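Local structure of peptidoglycan DD-endopeptidase ShyB (Vibrio cholerae, 2GU1) at residues Arg203-Lys208 against Pro310-Glu315; Ala243-Thr248 against Thr276-Leu281; Arg211-Gly216 against Asn233-Ala238. The protein cleaves peptide cross-links between peptidoglycan strands as a zinc-dependent endopeptidase, probably letting new glycans enter the expanding cell wall. All blocks are in the same frame, centred on the assembly; numbering follows the deposited sequence.

Strand 312-318, which carries His313, lies between strands 235-237 and 274-281, and so links the three contacts. Contact 3 pairs 211-216 with 233-238; the centres of contacts 1 and 3 are about 7 Å apart, and both reach the zinc ion, through His313 and Asp236, while His232 completes the protein ligands. The centres of contacts 1 and 2 lie about 6 Å apart. Pro205 and Tyr246 join these two by a probable backbone hydrogen bond (Pro205 O to Tyr246 N, 2.7 Å). Contacts 2 and 3 do not touch, their nearest atoms being about 6 Å apart; the Tyr278 side chain stays about 11 Å from the zinc.

Contact 1: residues Arg203-Lys208 against Pro310-Glu315; sequences RYPVDK and PHLHFE. With ZN (zinc ion), chain B.
Pro205 drops its ring onto one face of Phe314. The CG methylene sits 4.0 Å from the Phe314 ring centroid and 20° off the ring normal, a CH-pi contact displaced toward the rim on the CG side; Pro205 CB and CD reach the flanking ring carbons CD1 and CD2. The same Pro205 CG also meets Leu312 CD2 at 3.7 Å, so one methylene fills the corner between two side chains of strand 312-318. Val206 extends the patch: its CG1 touches Leu312 CD2, again at 3.7 Å, the two side chains running past one another in opposite directions. The alternation of residues along the strand puts Leu312 and Phe314 on the side of the 203-208 loop; once off the backbone, Phe314 is directed by a CG anti to its N (chi1 177°).

Around this first shell, Phe237 packs on both Pro205 and Phe314, and the Tyr278 ring meets that of Phe314 at about 45°. His313, between the two apolar residues, goes to the other side of the strand. Its ND1 binds the zinc ion at 2.0 Å. Its NE2 gives a hydrogen bond to Glu315 OE2 (2.6 Å), almost in the imidazole plane and on the anti lone pair of the carboxylate; Glu315 OE1 in turn forms a salt bridge with Arg277.

The alternation therefore separates two chemistries: a mainly apolar face toward the loop and a polar one at the metal, where the zinc at ND1 and Glu315 at NE2 together hold the imidazole's rotation.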
ATOM      1  N   ARG A 203      -0.567  18.645   0.402  1.00 25.33           N
ATOM      2  CA  ARG A 203       0.722  18.331  -0.200  1.00 26.44           C
ATOM      3  C   ARG A 203       1.776  17.903   0.834  1.00 26.63           C
ATOM      4  O   ARG A 203       2.554  16.980   0.590  1.00 25.47           O
ATOM      5  CB  ARG A 203       1.237  19.547  -0.968  1.00 28.17           C
ATOM      6  CG  ARG A 203       2.650  19.378  -1.505  1.00 27.48           C
ATOM      7  CD  ARG A 203       2.672  18.394  -2.641  1.00 29.21           C
ATOM      8  NE  ARG A 203       2.059  18.964  -3.838  1.00 29.29           N
ATOM      9  CZ  ARG A 203       1.833  18.290  -4.961  1.00 31.61           C
ATOM     10  NH1 ARG A 203       2.168  17.002  -5.055  1.00 26.37           N
ATOM     11  NH2 ARG A 203       1.267  18.907  -5.996  1.00 31.54           N
ATOM     12  N   TYR A 204       1.781  18.569   1.989  1.00 27.21           N
ATOM     13  CA  TYR A 204       2.761  18.322   3.052  1.00 25.40           C
ATOM     14  C   TYR A 204       2.267  17.616   4.313  1.00 23.55           C
ATOM     15  O   TYR A 204       1.160  17.871   4.778  1.00 24.46           O
ATOM     16  CB  TYR A 204       3.389  19.658   3.478  1.00 26.49           C
ATOM     17  CG  TYR A 204       4.085  20.387   2.350  1.00 24.32           C
ATOM     18  CD1 TYR A 204       5.338  19.982   1.902  1.00 25.78           C
ATOM     19  CD2 TYR A 204       3.468  21.459   1.704  1.00 26.45           C
ATOM     20  CE1 TYR A 204       5.967  20.625   0.832  1.00 26.49           C
ATOM     21  CE2 TYR A 204       4.081  22.105   0.641  1.00 24.34           C
ATOM     22  CZ  TYR A 204       5.329  21.686   0.208  1.00 29.19           C
ATOM     23  OH  TYR A 204       5.933  22.327  -0.852  1.00 28.65           O
ATOM     24  N   PRO A 205       3.096  16.715   4.878  1.00 21.80           N
ATOM     25  CA  PRO A 205       2.778  15.961   6.096  1.00 22.19           C
ATOM     26  C   PRO A 205       3.282  16.679   7.355  1.00 21.10           C
ATOM     27  O   PRO A 205       3.191  16.139   8.459  1.00 21.33           O
ATOM     28  CB  PRO A 205       3.502  14.638   5.881  1.00 20.92           C
ATOM     29  CG  PRO A 205       4.772  15.092   5.201  1.00 25.11           C
ATOM     30  CD  PRO A 205       4.265  16.125   4.191  1.00 22.69           C
ATOM     31  N   VAL A 206       3.830  17.882   7.186  1.00 21.79           N
ATOM     32  CA  VAL A 206       4.346  18.647   8.318  1.00 22.09           C
ATOM     33  C   VAL A 206       4.024  20.139   8.166  1.00 25.17           C
ATOM     34  O   VAL A 206       3.637  20.605   7.083  1.00 22.34           O
ATOM     35  CB  VAL A 206       5.888  18.494   8.465  1.00 22.29           C
ATOM     36  CG1 VAL A 206       6.260  17.041   8.798  1.00 23.76           C
ATOM     37  CG2 VAL A 206       6.574  18.937   7.188  1.00 24.93           C
ATOM     38  N   ASP A 207       4.192  20.884   9.257  1.00 26.29           N
ATOM     39  CA  ASP A 207       3.922  22.312   9.250  1.00 27.64           C
ATOM     40  C   ASP A 207       4.965  23.072   8.441  1.00 28.55           C
ATOM     41  O   ASP A 207       6.083  22.584   8.224  1.00 25.43           O
ATOM     42  CB  ASP A 207       3.855  22.840  10.685  1.00 30.92           C
ATOM     43  CG  ASP A 207       2.673  22.275  11.456  1.00 31.87           C
ATOM     44  OD1 ASP A 207       1.532  22.328  10.938  1.00 32.32           O
ATOM     45  OD2 ASP A 207       2.881  21.780  12.584  1.00 35.85           O
ATOM     46  N   LYS A 208       4.592  24.269   7.993  1.00 30.07           N
ATOM     47  CA  LYS A 208       5.474  25.099   7.177  1.00 30.18           C
ATOM     48  C   LYS A 208       6.905  25.195   7.685  1.00 28.89           C
ATOM     49  O   LYS A 208       7.860  25.186   6.899  1.00 26.29           O
ATOM     50  CB  LYS A 208       4.889  26.512   7.039  1.00 36.06           C
ATOM     51  CG  LYS A 208       3.517  26.552   6.376  1.00 40.60           C
ATOM     52  CD  LYS A 208       3.065  27.984   6.109  1.00 44.54           C
ATOM     53  CE  LYS A 208       1.707  28.017   5.429  1.00 47.61           C
ATOM     54  NZ  LYS A 208       1.277  29.411   5.108  1.00 49.57           N
ATOM     55  N   PRO A 310      18.287  12.890  11.897  1.00 35.71           N
ATOM     56  CA  PRO A 310      16.837  12.918  12.083  1.00 32.37           C
ATOM     57  C   PRO A 310      16.128  13.568  10.900  1.00 30.32           C
ATOM     58  O   PRO A 310      16.622  14.537  10.325  1.00 25.90           O
ATOM     59  CB  PRO A 310      16.669  13.731  13.362  1.00 33.40           C
ATOM     60  CG  PRO A 310      17.926  13.447  14.113  1.00 33.27           C
ATOM     61  CD  PRO A 310      18.961  13.553  13.027  1.00 36.96           C
ATOM     62  N   HIS A 311      14.971  13.019  10.540  1.00 26.30           N
ATOM     63  CA  HIS A 311      14.179  13.545   9.443  1.00 22.86           C
ATOM     64  C   HIS A 311      12.974  12.648   9.223  1.00 21.82           C
ATOM     65  O   HIS A 311      12.952  11.496   9.656  1.00 22.93           O
ATOM     66  CB  HIS A 311      14.989  13.576   8.139  1.00 26.20           C
ATOM     67  CG  HIS A 311      15.299  12.217   7.586  1.00 26.26           C
ATOM     68  ND1 HIS A 311      16.236  11.379   8.153  1.00 27.61           N
ATOM     69  CD2 HIS A 311      14.801  11.555   6.513  1.00 27.58           C
ATOM     70  CE1 HIS A 311      16.307  10.261   7.448  1.00 29.46           C
ATOM     71  NE2 HIS A 311      15.447  10.343   6.448  1.00 28.67           N
ATOM     72  N   LEU A 312      11.972  13.187   8.553  1.00 20.11           N
ATOM     73  CA  LEU A 312      10.794  12.414   8.230  1.00 21.93           C
ATOM     74  C   LEU A 312      10.964  11.968   6.784  1.00 24.10           C
ATOM     75  O   LEU A 312      11.313  12.768   5.907  1.00 20.63           O
ATOM     76  CB  LEU A 312       9.525  13.257   8.345  1.00 21.09           C
ATOM     77  CG  LEU A 312       8.245  12.573   7.855  1.00 25.11           C
ATOM     78  CD1 LEU A 312       7.794  11.526   8.868  1.00 22.86           C
ATOM     79  CD2 LEU A 312       7.151  13.611   7.657  1.00 23.41           C
ATOM     80  N   HIS A 313      10.757  10.679   6.547  1.00 23.18           N
ATOM     81  CA  HIS A 313      10.826  10.140   5.199  1.00 21.11           C
ATOM     82  C   HIS A 313       9.352   9.894   4.875  1.00 21.57           C
ATOM     83  O   HIS A 313       8.715   9.051   5.509  1.00 20.54           O
ATOM     84  CB  HIS A 313      11.604   8.822   5.188  1.00 22.85           C
ATOM     85  CG  HIS A 313      11.533   8.090   3.885  1.00 23.46           C
ATOM     86  ND1 HIS A 313      12.510   8.186   2.918  1.00 24.38           N
ATOM     87  CD2 HIS A 313      10.586   7.261   3.381  1.00 23.53           C
ATOM     88  CE1 HIS A 313      12.171   7.448   1.876  1.00 21.66           C
ATOM     89  NE2 HIS A 313      11.006   6.876   2.131  1.00 23.15           N
ATOM     90  N   PHE A 314       8.819  10.644   3.911  1.00 20.04           N
ATOM     91  CA  PHE A 314       7.409  10.553   3.521  1.00 20.82           C
ATOM     92  C   PHE A 314       7.240   9.896   2.154  1.00 20.24           C
ATOM     93  O   PHE A 314       7.998  10.178   1.215  1.00 18.64           O
ATOM     94  CB  PHE A 314       6.800  11.972   3.514  1.00 19.12           C
ATOM     95  CG  PHE A 314       5.367  12.036   3.052  1.00 18.67           C
ATOM     96  CD1 PHE A 314       4.357  11.383   3.748  1.00 19.87           C
ATOM     97  CD2 PHE A 314       5.027  12.768   1.914  1.00 17.58           C
ATOM     98  CE1 PHE A 314       3.020  11.460   3.318  1.00 16.50           C
ATOM     99  CE2 PHE A 314       3.711  12.850   1.478  1.00 16.64           C
ATOM    100  CZ  PHE A 314       2.698  12.193   2.179  1.00 16.33           C
ATOM    101  N   GLU A 315       6.249   9.018   2.039  1.00 17.84           N
ATOM    102  CA  GLU A 315       6.003   8.338   0.772  1.00 19.34           C
ATOM    103  C   GLU A 315       4.541   8.354   0.367  1.00 21.04           C
ATOM    104  O   GLU A 315       3.650   8.320   1.216  1.00 18.15           O
ATOM    105  CB  GLU A 315       6.470   6.876   0.849  1.00 23.54           C
ATOM    106  CG  GLU A 315       7.976   6.685   0.709  1.00 23.04           C
ATOM    107  CD  GLU A 315       8.401   5.219   0.775  1.00 23.54           C
ATOM    108  OE1 GLU A 315       7.587   4.333   0.441  1.00 24.97           O
ATOM    109  OE2 GLU A 315       9.560   4.956   1.151  1.00 25.86           O
TER
HETATM  110 ZN    ZN B 362      14.187   9.342   2.729  1.00 26.62          ZN

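Contact 2: residues Ala243-Thr248 against Thr276-Leu281; sequences APVYST and TRYLHL
Val245 and Tyr278 carry the apolar part of this contact. CG1 of Val245 lies 3.6 Å from Tyr278 CD1, approaching the ring obliquely as the two side chains pass in opposite directions. The other methyl, CG2, meets Leu281 CD2 at 3.9 Å. With CG1 anti to the backbone N (chi1 175°), the valine fork divides its methyls between the tyrosine and the leucine. Leu281 reaches the valine with its terminal methyl CD2. Ile298 touches Tyr278 and Ala299 touches Leu281, both from strand 297-300.

Polar contacts gather at the far end of the tyrosine. The Tyr278 hydroxyl abuts the backbone of Ser247 and Thr248, its OH 3.4 Å from Ser247 CA, and Thr248 N gives a weak hydrogen bond to Tyr278 OH (3.4 Å, with an N-H...O angle of 156°). A firmer bond joins Tyr278 OH to Thr276 OG1 at 2.8 Å, from the residue two back on the same strand; Thr276 OG1 is also hydrogen-bonded to His270. Two neighbours thus grip the buried phenol oxygen, one of them loosely, and help to fix the direction of the ring.

Close packing without a bond completes the contact. Thr276 turns its methyl CG2 to the hydroxyl of Thr248, 3.4 Å from OG1, and Tyr246 O comes within 3.6 Å of Tyr278 CE1.

The touching parts, taken from CA 245 to 248 and from CA 276 to 281, run in nearly opposite directions, 178° apart, but are not paired as strands: strand 244-246 bonds to 297-300, and 274-281 belongs to the larger antiparallel sheet. Side chains packed between the small sheet and the larger one in this way form the core of the all-beta M23 peptidase domain.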
ATOM      1  N   ALA A 243       8.798  16.764  16.144  1.00 22.24           N
ATOM      2  CA  ALA A 243       7.925  17.615  15.345  1.00 25.06           C
ATOM      3  C   ALA A 243       6.674  16.836  14.970  1.00 25.86           C
ATOM      4  O   ALA A 243       6.748  15.642  14.676  1.00 26.39           O
ATOM      5  CB  ALA A 243       8.641  18.072  14.083  1.00 25.08           C
ATOM      6  N   PRO A 244       5.508  17.498  14.981  1.00 24.80           N
ATOM      7  CA  PRO A 244       4.265  16.812  14.627  1.00 24.80           C
ATOM      8  C   PRO A 244       4.221  16.397  13.159  1.00 24.45           C
ATOM      9  O   PRO A 244       4.684  17.127  12.273  1.00 24.05           O
ATOM     10  CB  PRO A 244       3.187  17.840  14.972  1.00 25.11           C
ATOM     11  CG  PRO A 244       3.885  19.145  14.696  1.00 29.15           C
ATOM     12  CD  PRO A 244       5.244  18.903  15.341  1.00 24.71           C
ATOM     13  N   VAL A 245       3.662  15.215  12.919  1.00 21.25           N
ATOM     14  CA  VAL A 245       3.530  14.655  11.576  1.00 21.67           C
ATOM     15  C   VAL A 245       2.034  14.476  11.373  1.00 22.53           C
ATOM     16  O   VAL A 245       1.353  13.961  12.257  1.00 21.56           O
ATOM     17  CB  VAL A 245       4.236  13.275  11.481  1.00 21.43           C
ATOM     18  CG1 VAL A 245       4.001  12.645  10.119  1.00 19.48           C
ATOM     19  CG2 VAL A 245       5.722  13.444  11.734  1.00 23.80           C
ATOM     20  N   TYR A 246       1.525  14.912  10.223  1.00 22.21           N
ATOM     21  CA  TYR A 246       0.098  14.821   9.944  1.00 24.04           C
ATOM     22  C   TYR A 246      -0.206  14.006   8.699  1.00 24.54           C
ATOM     23  O   TYR A 246       0.597  13.970   7.767  1.00 25.52           O
ATOM     24  CB  TYR A 246      -0.480  16.215   9.727  1.00 25.93           C
ATOM     25  CG  TYR A 246      -0.098  17.212  10.791  1.00 30.25           C
ATOM     26  CD1 TYR A 246      -0.860  17.354  11.950  1.00 29.53           C
ATOM     27  CD2 TYR A 246       1.030  18.016  10.636  1.00 29.10           C
ATOM     28  CE1 TYR A 246      -0.508  18.284  12.930  1.00 32.44           C
ATOM     29  CE2 TYR A 246       1.391  18.948  11.610  1.00 32.76           C
ATOM     30  CZ  TYR A 246       0.618  19.078  12.748  1.00 32.24           C
ATOM     31  OH  TYR A 246       0.955  20.019  13.690  1.00 34.34           O
ATOM     32  N   SER A 247      -1.380  13.380   8.681  1.00 24.44           N
ATOM     33  CA  SER A 247      -1.804  12.606   7.518  1.00 24.96           C
ATOM     34  C   SER A 247      -2.146  13.604   6.425  1.00 25.33           C
ATOM     35  O   SER A 247      -2.758  14.641   6.691  1.00 24.70           O
ATOM     36  CB  SER A 247      -3.047  11.766   7.831  1.00 24.99           C
ATOM     37  OG  SER A 247      -3.545  11.140   6.649  1.00 25.62           O
ATOM     38  N   THR A 248      -1.746  13.298   5.196  1.00 22.99           N
ATOM     39  CA  THR A 248      -2.031  14.187   4.081  1.00 22.82           C
ATOM     40  C   THR A 248      -3.425  13.928   3.511  1.00 23.72           C
ATOM     41  O   THR A 248      -3.831  14.551   2.529  1.00 25.10           O
ATOM     42  CB  THR A 248      -0.983  14.016   2.976  1.00 24.50           C
ATOM     43  OG1 THR A 248      -0.797  12.619   2.704  1.00 23.26           O
ATOM     44  CG2 THR A 248       0.349  14.625   3.416  1.00 21.45           C
ATOM     45  N   THR A 276      -0.073   6.340   2.040  1.00 19.93           N
ATOM     46  CA  THR A 276       1.056   7.195   2.392  1.00 19.86           C
ATOM     47  C   THR A 276       1.804   6.491   3.516  1.00 19.77           C
ATOM     48  O   THR A 276       1.184   5.820   4.352  1.00 16.61           O
ATOM     49  CB  THR A 276       0.609   8.594   2.888  1.00 19.85           C
ATOM     50  OG1 THR A 276      -0.395   8.453   3.902  1.00 20.89           O
ATOM     51  CG2 THR A 276       0.065   9.425   1.736  1.00 18.59           C
ATOM     52  N   ARG A 277       3.130   6.619   3.512  1.00 16.63           N
ATOM     53  CA  ARG A 277       3.977   6.011   4.537  1.00 19.87           C
ATOM     54  C   ARG A 277       4.763   7.091   5.263  1.00 19.03           C
ATOM     55  O   ARG A 277       5.175   8.086   4.646  1.00 18.20           O
ATOM     56  CB  ARG A 277       4.987   5.049   3.914  1.00 20.50           C
ATOM     57  CG  ARG A 277       4.394   3.865   3.211  1.00 23.71           C
ATOM     58  CD  ARG A 277       5.534   3.070   2.613  1.00 29.11           C
ATOM     59  NE  ARG A 277       5.111   1.763   2.145  1.00 29.22           N
ATOM     60  CZ  ARG A 277       5.831   1.012   1.326  1.00 29.42           C
ATOM     61  NH1 ARG A 277       7.003   1.454   0.887  1.00 28.98           N
ATOM     62  NH2 ARG A 277       5.389  -0.185   0.956  1.00 27.53           N
ATOM     63  N   TYR A 278       4.998   6.873   6.556  1.00 17.95           N
ATOM     64  CA  TYR A 278       5.727   7.828   7.394  1.00 19.84           C
ATOM     65  C   TYR A 278       6.777   7.019   8.178  1.00 20.20           C
ATOM     66  O   TYR A 278       6.428   6.202   9.026  1.00 21.80           O
ATOM     67  CB  TYR A 278       4.740   8.513   8.358  1.00 19.25           C
ATOM     68  CG  TYR A 278       3.494   9.076   7.684  1.00 20.74           C
ATOM     69  CD1 TYR A 278       3.381  10.439   7.395  1.00 18.81           C
ATOM     70  CD2 TYR A 278       2.451   8.237   7.293  1.00 17.90           C
ATOM     71  CE1 TYR A 278       2.265  10.943   6.725  1.00 20.25           C
ATOM     72  CE2 TYR A 278       1.332   8.731   6.621  1.00 19.35           C
ATOM     73  CZ  TYR A 278       1.247  10.081   6.336  1.00 19.30           C
ATOM     74  OH  TYR A 278       0.168  10.551   5.615  1.00 17.66           O
ATOM     75  N   LEU A 279       8.058   7.255   7.900  1.00 19.12           N
ATOM     76  CA  LEU A 279       9.134   6.508   8.551  1.00 18.83           C
ATOM     77  C   LEU A 279      10.023   7.264   9.532  1.00 19.10           C
ATOM     78  O   LEU A 279      10.031   8.497   9.576  1.00 17.77           O
ATOM     79  CB  LEU A 279      10.036   5.873   7.495  1.00 17.42           C
ATOM     80  CG  LEU A 279       9.531   4.698   6.662  1.00 20.46           C
ATOM     81  CD1 LEU A 279       8.249   5.062   5.938  1.00 18.87           C
ATOM     82  CD2 LEU A 279      10.636   4.303   5.665  1.00 18.05           C
ATOM     83  N   HIS A 280      10.772   6.481  10.309  1.00 17.96           N
ATOM     84  CA  HIS A 280      11.715   6.982  11.305  1.00 20.19           C
ATOM     85  C   HIS A 280      11.068   7.784  12.429  1.00 20.29           C
ATOM     86  O   HIS A 280      11.736   8.555  13.119  1.00 23.46           O
ATOM     87  CB  HIS A 280      12.783   7.829  10.611  1.00 19.07           C
ATOM     88  CG  HIS A 280      13.444   7.132   9.461  1.00 21.21           C
ATOM     89  ND1 HIS A 280      14.151   5.958   9.608  1.00 25.08           N
ATOM     90  CD2 HIS A 280      13.496   7.438   8.143  1.00 23.60           C
ATOM     91  CE1 HIS A 280      14.611   5.570   8.431  1.00 21.61           C
ATOM     92  NE2 HIS A 280      14.228   6.452   7.524  1.00 24.02           N
ATOM     93  N   LEU A 281       9.776   7.585  12.626  1.00 21.59           N
ATOM     94  CA  LEU A 281       9.048   8.305  13.657  1.00 20.46           C
ATOM     95  C   LEU A 281       9.584   8.071  15.070  1.00 22.67           C
ATOM     96  O   LEU A 281      10.018   6.969  15.416  1.00 23.16           O
ATOM     97  CB  LEU A 281       7.570   7.911  13.596  1.00 21.57           C
ATOM     98  CG  LEU A 281       6.857   8.135  12.254  1.00 20.39           C
ATOM     99  CD1 LEU A 281       5.481   7.506  12.296  1.00 23.02           C
ATOM    100  CD2 LEU A 281       6.751   9.643  11.965  1.00 19.69           C
TER

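Contact 3: residues Arg211-Gly216 against Asn233-Ala238; sequences RQITSG and NGTDFA. With ZN (zinc ion), chain B.
Asp236 sets its CB against the Thr214 hydroxyl, 3.4 Å from OG1, the two side chains crossing at about a right angle, and runs outward from there to the zinc ion. With CG anti to its own carbonyl carbon (chi1 -65°), the carboxylate passes beside Ser215, whose O lies close to Asp236 CG. At the tip the oxygens differ in role: OD1 binds zinc at 2.0 Å, OD2 only at a long 2.7 Å. OD2 also touches Ser215 CB and accepts a hydrogen bond from a water. That water is bonded to Thr214 OG1 as well, tying the hydroxyl to the metal-binding carboxylate.

The backbone of Asp236 is held on both sides of its CA. Its N gives a hydrogen bond to Ser215 O (2.8 Å), and its O accepts one from Thr214 N (2.9 Å). Farther along, Ala238 N bonds to Gln212 O at 2.8 Å. The antiparallel pairing rests on Ile213 and Phe237, a non-hydrogen-bonded pair whose side chains lie side by side on the opposite face of the sheet from Asp236, with Ile213 CG1 3.6 Å from Phe237 CE1; Thr235 CG2 fills in beside Ile213 and over one face of the ring.

Gly216 O is hydrogen-bonded to ND1 of His232, a fellow zinc ligand. The segment 211-216 is thus second shell to two ligands at once, steadying Asp236 through its main chain and His232 through its imidazole, which probably polarises that ring toward the metal.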
ATOM      1  N   ARG A 211       9.047  22.160   6.263  1.00 32.56           N
ATOM      2  CA  ARG A 211       8.822  21.682   4.910  1.00 32.88           C
ATOM      3  C   ARG A 211      10.069  21.668   4.024  1.00 33.48           C
ATOM      4  O   ARG A 211      10.003  21.289   2.855  1.00 34.84           O
ATOM      5  CB  ARG A 211       7.672  22.483   4.275  1.00 31.22           C
ATOM      6  CG  ARG A 211       6.354  22.269   5.019  1.00 31.68           C
ATOM      7  CD  ARG A 211       5.128  22.957   4.402  1.00 30.01           C
ATOM      8  NE  ARG A 211       3.935  22.609   5.173  1.00 30.91           N
ATOM      9  CZ  ARG A 211       2.735  23.165   5.034  1.00 31.53           C
ATOM     10  NH1 ARG A 211       2.539  24.124   4.139  1.00 30.42           N
ATOM     11  NH2 ARG A 211       1.727  22.764   5.802  1.00 31.79           N
ATOM     12  N   GLN A 212      11.215  22.053   4.580  1.00 34.05           N
ATOM     13  CA  GLN A 212      12.449  22.027   3.799  1.00 37.54           C
ATOM     14  C   GLN A 212      12.751  20.576   3.418  1.00 38.38           C
ATOM     15  O   GLN A 212      12.832  19.701   4.285  1.00 37.46           O
ATOM     16  CB  GLN A 212      13.629  22.584   4.604  1.00 37.84           C
ATOM     17  CG  GLN A 212      14.969  22.402   3.897  1.00 43.55           C
ATOM     18  CD  GLN A 212      16.160  22.861   4.722  1.00 46.75           C
ATOM     19  OE1 GLN A 212      17.312  22.701   4.308  1.00 48.76           O
ATOM     20  NE2 GLN A 212      15.893  23.437   5.889  1.00 49.32           N
ATOM     21  N   ILE A 213      12.907  20.324   2.122  1.00 38.13           N
ATOM     22  CA  ILE A 213      13.211  18.982   1.638  1.00 38.67           C
ATOM     23  C   ILE A 213      14.730  18.805   1.571  1.00 39.22           C
ATOM     24  O   ILE A 213      15.416  19.519   0.841  1.00 40.16           O
ATOM     25  CB  ILE A 213      12.595  18.752   0.238  1.00 37.91           C
ATOM     26  CG1 ILE A 213      11.070  18.863   0.322  1.00 37.94           C
ATOM     27  CG2 ILE A 213      12.993  17.389  -0.295  1.00 38.48           C
ATOM     28  CD1 ILE A 213      10.370  18.801  -1.028  1.00 38.93           C
ATOM     29  N   THR A 214      15.251  17.856   2.341  1.00 38.53           N
ATOM     30  CA  THR A 214      16.688  17.598   2.370  1.00 38.20           C
ATOM     31  C   THR A 214      17.104  16.530   1.359  1.00 36.84           C
ATOM     32  O   THR A 214      18.290  16.343   1.096  1.00 38.54           O
ATOM     33  CB  THR A 214      17.145  17.164   3.783  1.00 38.08           C
ATOM     34  OG1 THR A 214      16.427  15.991   4.187  1.00 35.79           O
ATOM     35  CG2 THR A 214      16.885  18.280   4.789  1.00 38.94           C
ATOM     36  N   SER A 215      16.117  15.837   0.798  1.00 35.87           N
ATOM     37  CA  SER A 215      16.354  14.789  -0.189  1.00 32.97           C
ATOM     38  C   SER A 215      15.019  14.379  -0.799  1.00 33.00           C
ATOM     39  O   SER A 215      14.154  13.850  -0.105  1.00 29.70           O
ATOM     40  CB  SER A 215      17.012  13.577   0.473  1.00 35.27           C
ATOM     41  OG  SER A 215      17.172  12.526  -0.460  1.00 32.34           O
ATOM     42  N   GLY A 216      14.854  14.623  -2.096  1.00 31.65           N
ATOM     43  CA  GLY A 216      13.605  14.295  -2.761  1.00 31.49           C
ATOM     44  C   GLY A 216      13.531  12.907  -3.364  1.00 30.71           C
ATOM     45  O   GLY A 216      14.472  12.121  -3.266  1.00 32.77           O
ATOM     46  N   ASN A 233      12.673   6.216  -2.524  1.00 24.96           N
ATOM     47  CA  ASN A 233      11.257   6.219  -2.853  1.00 24.59           C
ATOM     48  C   ASN A 233      10.365   7.151  -2.035  1.00 24.73           C
ATOM     49  O   ASN A 233       9.162   6.916  -1.914  1.00 23.57           O
ATOM     50  CB  ASN A 233      10.739   4.779  -2.768  1.00 25.00           C
ATOM     51  CG  ASN A 233      11.261   3.912  -3.899  1.00 26.96           C
ATOM     52  OD1 ASN A 233      11.581   2.739  -3.708  1.00 29.07           O
ATOM     53  ND2 ASN A 233      11.341   4.490  -5.093  1.00 22.60           N
ATOM     54  N   GLY A 234      10.945   8.209  -1.480  1.00 24.21           N
ATOM     55  CA  GLY A 234      10.149   9.134  -0.695  1.00 24.61           C
ATOM     56  C   GLY A 234      10.776  10.515  -0.643  1.00 25.85           C
ATOM     57  O   GLY A 234      11.776  10.774  -1.310  1.00 25.33           O
ATOM     58  N   THR A 235      10.186  11.404   0.146  1.00 24.94           N
ATOM     59  CA  THR A 235      10.703  12.759   0.280  1.00 24.06           C
ATOM     60  C   THR A 235      11.122  12.979   1.733  1.00 25.56           C
ATOM     61  O   THR A 235      10.377  12.636   2.654  1.00 26.40           O
ATOM     62  CB  THR A 235       9.623  13.797  -0.101  1.00 22.92           C
ATOM     63  OG1 THR A 235       9.146  13.536  -1.422  1.00 22.60           O
ATOM     64  CG2 THR A 235      10.181  15.195  -0.046  1.00 21.49           C
ATOM     65  N   ASP A 236      12.309  13.540   1.944  1.00 23.89           N
ATOM     66  CA  ASP A 236      12.787  13.799   3.303  1.00 25.63           C
ATOM     67  C   ASP A 236      12.582  15.253   3.708  1.00 26.35           C
ATOM     68  O   ASP A 236      13.032  16.158   3.001  1.00 26.35           O
ATOM     69  CB  ASP A 236      14.273  13.451   3.418  1.00 25.90           C
ATOM     70  CG  ASP A 236      14.533  11.982   3.214  1.00 25.14           C
ATOM     71  OD1 ASP A 236      13.544  11.217   3.178  1.00 23.83           O
ATOM     72  OD2 ASP A 236      15.712  11.593   3.109  1.00 22.55           O
ATOM     73  N   PHE A 237      11.899  15.465   4.835  1.00 25.08           N
ATOM     74  CA  PHE A 237      11.636  16.807   5.369  1.00 25.89           C
ATOM     75  C   PHE A 237      12.522  17.047   6.591  1.00 26.28           C
ATOM     76  O   PHE A 237      12.758  16.133   7.396  1.00 25.92           O
ATOM     77  CB  PHE A 237      10.157  16.959   5.754  1.00 25.63           C
ATOM     78  CG  PHE A 237       9.222  16.966   4.578  1.00 24.37           C
ATOM     79  CD1 PHE A 237       9.220  18.030   3.679  1.00 25.77           C
ATOM     80  CD2 PHE A 237       8.364  15.894   4.348  1.00 25.73           C
ATOM     81  CE1 PHE A 237       8.377  18.026   2.567  1.00 26.50           C
ATOM     82  CE2 PHE A 237       7.516  15.876   3.242  1.00 24.72           C
ATOM     83  CZ  PHE A 237       7.521  16.944   2.346  1.00 25.29           C
ATOM     84  N   ALA A 238      13.021  18.275   6.719  1.00 26.59           N
ATOM     85  CA  ALA A 238      13.913  18.647   7.809  1.00 28.03           C
ATOM     86  C   ALA A 238      13.175  18.878   9.120  1.00 28.98           C
ATOM     87  O   ALA A 238      12.996  20.020   9.553  1.00 31.98           O
ATOM     88  CB  ALA A 238      14.699  19.896   7.428  1.00 27.37           C
TER
HETATM   89 ZN    ZN B 362      14.187   9.342   2.729  1.00 26.62          ZN
HETATM   90  O   HOH W   1      17.738  13.406   4.256  1.00 31.68           O